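Local coordinates for protein TRAP dicarboxylate transporter-DctP subunit (Marinobacter aquaeolei, PDB 4PFI) that probably captures a small solute, perhaps a dicarboxylate, in the periplasm and delivers it to a TRAP-type membrane transporter, at residues Thr37-Leu42 with Asp72-Gly77; Ser172-Leu177 with Arg192-Asp197. One frame throughout, in Å; residues are numbered along the deposited sequence.

Each interaction belongs to a parallel beta-alpha-beta connection: interaction 1 is the strand pairing, interaction 2 the loops that lead into one. They lie on opposite sides of the molecule's centre, with nearest atoms about 23 Å apart. Interaction 1 pairs strands 37-41 and 70-74 themselves: four backbone hydrogen bonds run along it, one face is buried against helix 49-65, and Arg-39 and Phe-74, both partly exposed, meet on the other face. In interaction 2 the partners are loops, residues 172-177 entering strand 178-180 and residues 192-197 leaving helix 185-192, so two backbone bonds, turns with glycines at positive phi and an aromatic pair take over. Both are partly buried, and no residue is shared.

Interaction 1 (Thr37-Leu42 with Asp72-Gly77)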
# COMPACT_ATOMS: atom_id res chain seq x y z
N THR A 37 -15.56 -18.89 -13.71
CA THR A 37 -15.13 -17.50 -13.61
C THR A 37 -14.71 -17.07 -12.21
O THR A 37 -15.42 -17.29 -11.23
CB THR A 37 -16.23 -16.56 -14.11
OG1 THR A 37 -16.08 -16.37 -15.52
CG2 THR A 37 -16.14 -15.20 -13.42
N TRP A 38 -13.54 -16.45 -12.13
CA TRP A 38 -13.05 -15.86 -10.90
C TRP A 38 -13.13 -14.34 -11.08
O TRP A 38 -12.67 -13.81 -12.08
CB TRP A 38 -11.60 -16.27 -10.64
CG TRP A 38 -11.41 -17.70 -10.20
CD1 TRP A 38 -12.38 -18.67 -10.13
CD2 TRP A 38 -10.20 -18.32 -9.78
NE1 TRP A 38 -11.84 -19.85 -9.69
CE2 TRP A 38 -10.50 -19.66 -9.47
CE3 TRP A 38 -8.88 -17.87 -9.63
CZ2 TRP A 38 -9.53 -20.57 -9.02
CZ3 TRP A 38 -7.92 -18.77 -9.19
CH2 TRP A 38 -8.25 -20.10 -8.89
N ARG A 39 -13.72 -13.65 -10.10
CA ARG A 39 -13.88 -12.20 -10.15
C ARG A 39 -12.88 -11.51 -9.24
O ARG A 39 -12.90 -11.72 -8.02
CB ARG A 39 -15.29 -11.83 -9.71
CG ARG A 39 -16.37 -12.52 -10.50
CD ARG A 39 -17.70 -12.51 -9.74
NE ARG A 39 -18.16 -11.15 -9.42
CZ ARG A 39 -18.67 -10.31 -10.31
NH1 ARG A 39 -18.77 -10.67 -11.59
NH2 ARG A 39 -19.07 -9.09 -9.93
N PHE A 40 -12.04 -10.66 -9.82
CA PHE A 40 -10.91 -10.04 -9.14
C PHE A 40 -11.07 -8.51 -9.14
O PHE A 40 -10.88 -7.87 -10.16
CB PHE A 40 -9.61 -10.41 -9.87
CG PHE A 40 -8.35 -10.13 -9.08
CD1 PHE A 40 -8.36 -9.31 -7.97
CD2 PHE A 40 -7.13 -10.68 -9.48
CE1 PHE A 40 -7.20 -9.06 -7.27
CE2 PHE A 40 -5.97 -10.43 -8.77
CZ PHE A 40 -6.01 -9.62 -7.67
N ALA A 41 -11.41 -7.93 -8.00
CA ALA A 41 -11.64 -6.49 -7.91
C ALA A 41 -10.38 -5.70 -7.52
O ALA A 41 -9.61 -6.13 -6.67
CB ALA A 41 -12.76 -6.21 -6.92
N LEU A 42 -10.18 -4.54 -8.11
CA LEU A 42 -9.02 -3.71 -7.80
C LEU A 42 -9.45 -2.38 -7.16
O LEU A 42 -10.48 -1.84 -7.52
CB LEU A 42 -8.26 -3.38 -9.07
CG LEU A 42 -7.98 -4.52 -10.03
CD1 LEU A 42 -7.29 -3.94 -11.22
CD2 LEU A 42 -7.14 -5.59 -9.38
N ASP A 72 -11.98 -12.57 -14.57
CA ASP A 72 -12.48 -11.26 -14.93
C ASP A 72 -11.91 -10.25 -13.97
O ASP A 72 -12.09 -10.36 -12.75
CB ASP A 72 -14.00 -11.24 -14.94
CG ASP A 72 -14.58 -11.73 -16.26
OD1 ASP A 72 -14.01 -12.67 -16.85
OD2 ASP A 72 -15.60 -11.16 -16.71
N VAL A 73 -11.17 -9.29 -14.52
CA VAL A 73 -10.54 -8.24 -13.73
C VAL A 73 -11.40 -6.99 -13.74
O VAL A 73 -11.80 -6.49 -14.80
CB VAL A 73 -9.13 -7.91 -14.27
CG1 VAL A 73 -8.53 -6.68 -13.55
CG2 VAL A 73 -8.23 -9.10 -14.11
N PHE A 74 -11.68 -6.48 -12.53
CA PHE A 74 -12.51 -5.31 -12.33
C PHE A 74 -11.71 -4.15 -11.71
O PHE A 74 -11.61 -4.03 -10.49
CB PHE A 74 -13.71 -5.66 -11.44
CG PHE A 74 -14.62 -6.69 -12.06
CD1 PHE A 74 -15.56 -6.32 -13.01
CD2 PHE A 74 -14.53 -8.02 -11.70
CE1 PHE A 74 -16.39 -7.28 -13.59
CE2 PHE A 74 -15.37 -8.98 -12.28
CZ PHE A 74 -16.29 -8.60 -13.23
N PRO A 75 -11.13 -3.30 -12.56
CA PRO A 75 -10.48 -2.06 -12.12
C PRO A 75 -11.47 -1.06 -11.54
O PRO A 75 -12.67 -1.10 -11.84
CB PRO A 75 -9.85 -1.50 -13.39
CG PRO A 75 -10.51 -2.23 -14.54
CD PRO A 75 -10.94 -3.56 -14.00
N TYR A 76 -10.95 -0.18 -10.69
CA TYR A 76 -11.72 0.88 -10.05
C TYR A 76 -12.57 1.70 -11.02
O TYR A 76 -12.07 2.23 -12.01
CB TYR A 76 -10.77 1.81 -9.29
CG TYR A 76 -11.49 2.86 -8.49
CD1 TYR A 76 -11.89 2.61 -7.17
CD2 TYR A 76 -11.77 4.11 -9.03
CE1 TYR A 76 -12.55 3.57 -6.42
CE2 TYR A 76 -12.43 5.08 -8.28
CZ TYR A 76 -12.82 4.81 -6.98
OH TYR A 76 -13.48 5.78 -6.23
N GLY A 77 -13.86 1.81 -10.71
CA GLY A 77 -14.82 2.47 -11.59
C GLY A 77 -15.85 1.51 -12.15
O GLY A 77 -17.03 1.83 -12.22
O HOH W 1 -12.89 -2.79 -8.37
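Phe-74 N bonds to Phe-40 O where strands 37-41 and 70-74 run parallel, the two strands of a beta-alpha-beta unit whose connection is helix 49-65. This is one of four hydrogen bonds between the segments, the others running from Asp-72 N to Trp-38 O, Phe-40 N to Asp-72 O, and Leu-42 N to Phe-74 O. Phe-74 shares a face of the sheet with Arg-39 and Ala-41. Its CB sits 3.8 Å from Phe-40 O, and CG, anti to the carbonyl carbon (chi1 -63°), turns the ring back along the sheet, alongside the Arg-39 side chain. CD2 then passes Phe-40 O, which lies at the ring edge, CE2 meets Arg-39 CB at 3.8 Å, and CZ comes 3.6 Å from Arg-39 NH1. CE2 also lies over the rim of one guanidinium face, the guanidinium plane being turned 46° from that of the ring. The arginine chain bends at chi3 (59°), which folds NH1 back to the ring while NE donates to Ser-93 O. An alanine in place of Phe-74 is likely to strip this guanidinium face of its aromatic neighbour and leave the NH1 end freer to swing. The other face of the sheet carries Phe-40, whose ring packs edge-to-face on Phe-57 of helix 49-65, and Val-73, whose CG1 is 3.8 Å from Leu-42 CD1. Where the strands end, a water donates to both Leu-42 O, at 2.7 Å, and Phe-74 O, at 2.8 Å.

Interaction 2 (Ser172-Leu177 with Arg192-Asp197); sequences SDFQGL and RSYGAD
Leu-177 O accepts a hydrogen bond from Asp-197 N at 2.8 Å, and just before it Gly-176 N donates a hydrogen bond to Gly-195 O at 3.1 Å. These two bonds lead into the parallel pairing of strands 178-180 and 197-199, the strands of a beta-alpha-beta connection through helix 185-192. Gly-176 has positive phi in the type II turn from Phe-174 to Leu-177, while Gly-195, also at positive phi, ends the helix in a Schellman motif. At the backbone angles of Gly-195 a beta carbon would be jammed against the preceding carbonyl O, and as the loops stand it would also meet Gln-175 NE2. A water bridges the loops, donating to Tyr-194 O at 2.7 Å and accepting only weakly from Gln-175 NE2. The charged end of Asp-197 turns to a salt bridge with Arg-178. Beneath the backbone bonds, Phe-174 and Tyr-194 lie side by side and point the same way, both with CG anti to the carbonyl carbon (chi1 -79° and -54°), the rings inclined at 42°. Tyr-194 reaches on to His-117 through OH and packs edge-to-face with Phe-312, whereas Phe-174 is flanked by Trp-162 and Phe-179. CB of Phe-174 touches CB of Tyr-194 at 3.7 Å, and farther out Tyr-194 CD2 sits over the rim of one Phe-174 face, 3.9 Å from CE2 of that ring.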
# COMPACT_ATOMS: atom_id res chain seq x y z
N SER A 172 11.21 19.41 11.70
CA SER A 172 10.87 20.82 11.83
C SER A 172 10.10 21.37 10.59
O SER A 172 9.26 22.25 10.73
CB SER A 172 12.14 21.64 12.05
OG SER A 172 11.82 23.02 12.01
N ASP A 173 10.40 20.86 9.39
CA ASP A 173 9.71 21.29 8.17
C ASP A 173 8.21 20.92 8.13
O ASP A 173 7.45 21.50 7.34
CB ASP A 173 10.41 20.72 6.93
CG ASP A 173 11.80 21.32 6.71
OD1 ASP A 173 12.02 22.49 7.11
OD2 ASP A 173 12.67 20.62 6.13
N PHE A 174 7.81 19.96 8.95
CA PHE A 174 6.41 19.52 9.04
C PHE A 174 5.59 20.37 10.03
O PHE A 174 4.36 20.32 9.98
CB PHE A 174 6.33 18.05 9.47
CG PHE A 174 6.59 17.07 8.37
CD1 PHE A 174 5.57 16.69 7.53
CD2 PHE A 174 7.86 16.55 8.17
CE1 PHE A 174 5.80 15.82 6.49
CE2 PHE A 174 8.09 15.65 7.14
CZ PHE A 174 7.07 15.29 6.29
N GLN A 175 6.25 21.11 10.92
CA GLN A 175 5.54 21.87 11.98
C GLN A 175 4.45 22.79 11.43
O GLN A 175 4.73 23.69 10.62
CB GLN A 175 6.51 22.70 12.83
CG GLN A 175 7.12 21.93 14.00
CD GLN A 175 6.16 21.81 15.18
OE1 GLN A 175 5.11 22.48 15.22
NE2 GLN A 175 6.50 20.94 16.14
N GLY A 176 3.21 22.57 11.87
CA GLY A 176 2.08 23.40 11.49
C GLY A 176 1.45 23.08 10.14
O GLY A 176 0.45 23.70 9.75
N LEU A 177 2.04 22.12 9.42
CA LEU A 177 1.59 21.76 8.07
C LEU A 177 0.36 20.88 8.09
O LEU A 177 0.34 19.88 8.80
CB LEU A 177 2.70 21.01 7.33
CG LEU A 177 3.44 21.83 6.28
CD1 LEU A 177 3.84 23.19 6.84
CD2 LEU A 177 4.64 21.06 5.76
N ARG A 192 1.97 13.16 12.67
CA ARG A 192 1.77 13.96 13.86
C ARG A 192 3.07 13.95 14.66
O ARG A 192 3.41 14.93 15.30
CB ARG A 192 0.61 13.40 14.67
CG ARG A 192 0.03 14.35 15.65
CD ARG A 192 -1.17 13.70 16.36
NE ARG A 192 -2.41 13.68 15.55
CZ ARG A 192 -3.05 12.59 15.12
NH1 ARG A 192 -2.61 11.36 15.39
NH2 ARG A 192 -4.17 12.71 14.42
N SER A 193 3.81 12.85 14.62
CA SER A 193 5.10 12.78 15.33
C SER A 193 6.08 13.86 14.87
O SER A 193 6.87 14.35 15.66
CB SER A 193 5.76 11.42 15.13
OG SER A 193 4.94 10.37 15.57
N TYR A 194 6.04 14.21 13.59
CA TYR A 194 6.91 15.24 13.03
C TYR A 194 6.37 16.64 13.30
O TYR A 194 7.03 17.64 13.00
CB TYR A 194 7.08 15.03 11.52
CG TYR A 194 7.57 13.65 11.15
CD1 TYR A 194 8.39 12.92 12.02
CD2 TYR A 194 7.20 13.06 9.95
CE1 TYR A 194 8.83 11.65 11.70
CE2 TYR A 194 7.62 11.80 9.62
CZ TYR A 194 8.44 11.10 10.51
OH TYR A 194 8.87 9.85 10.18
N GLY A 195 5.17 16.71 13.87
CA GLY A 195 4.56 17.98 14.22
C GLY A 195 3.62 18.48 13.14
O GLY A 195 3.38 19.68 13.05
N ALA A 196 3.08 17.59 12.31
CA ALA A 196 2.10 18.01 11.30
C ALA A 196 0.70 17.94 11.90
O ALA A 196 0.51 17.37 12.96
CB ALA A 196 2.20 17.15 10.05
N ASP A 197 -0.28 18.53 11.20
CA ASP A 197 -1.70 18.27 11.47
C ASP A 197 -2.21 17.41 10.33
O ASP A 197 -2.50 17.92 9.24
CB ASP A 197 -2.52 19.57 11.54
CG ASP A 197 -4.02 19.30 11.64
OD1 ASP A 197 -4.41 18.22 12.15
OD2 ASP A 197 -4.81 20.17 11.20
O HOH W 2 8.73 18.98 14.59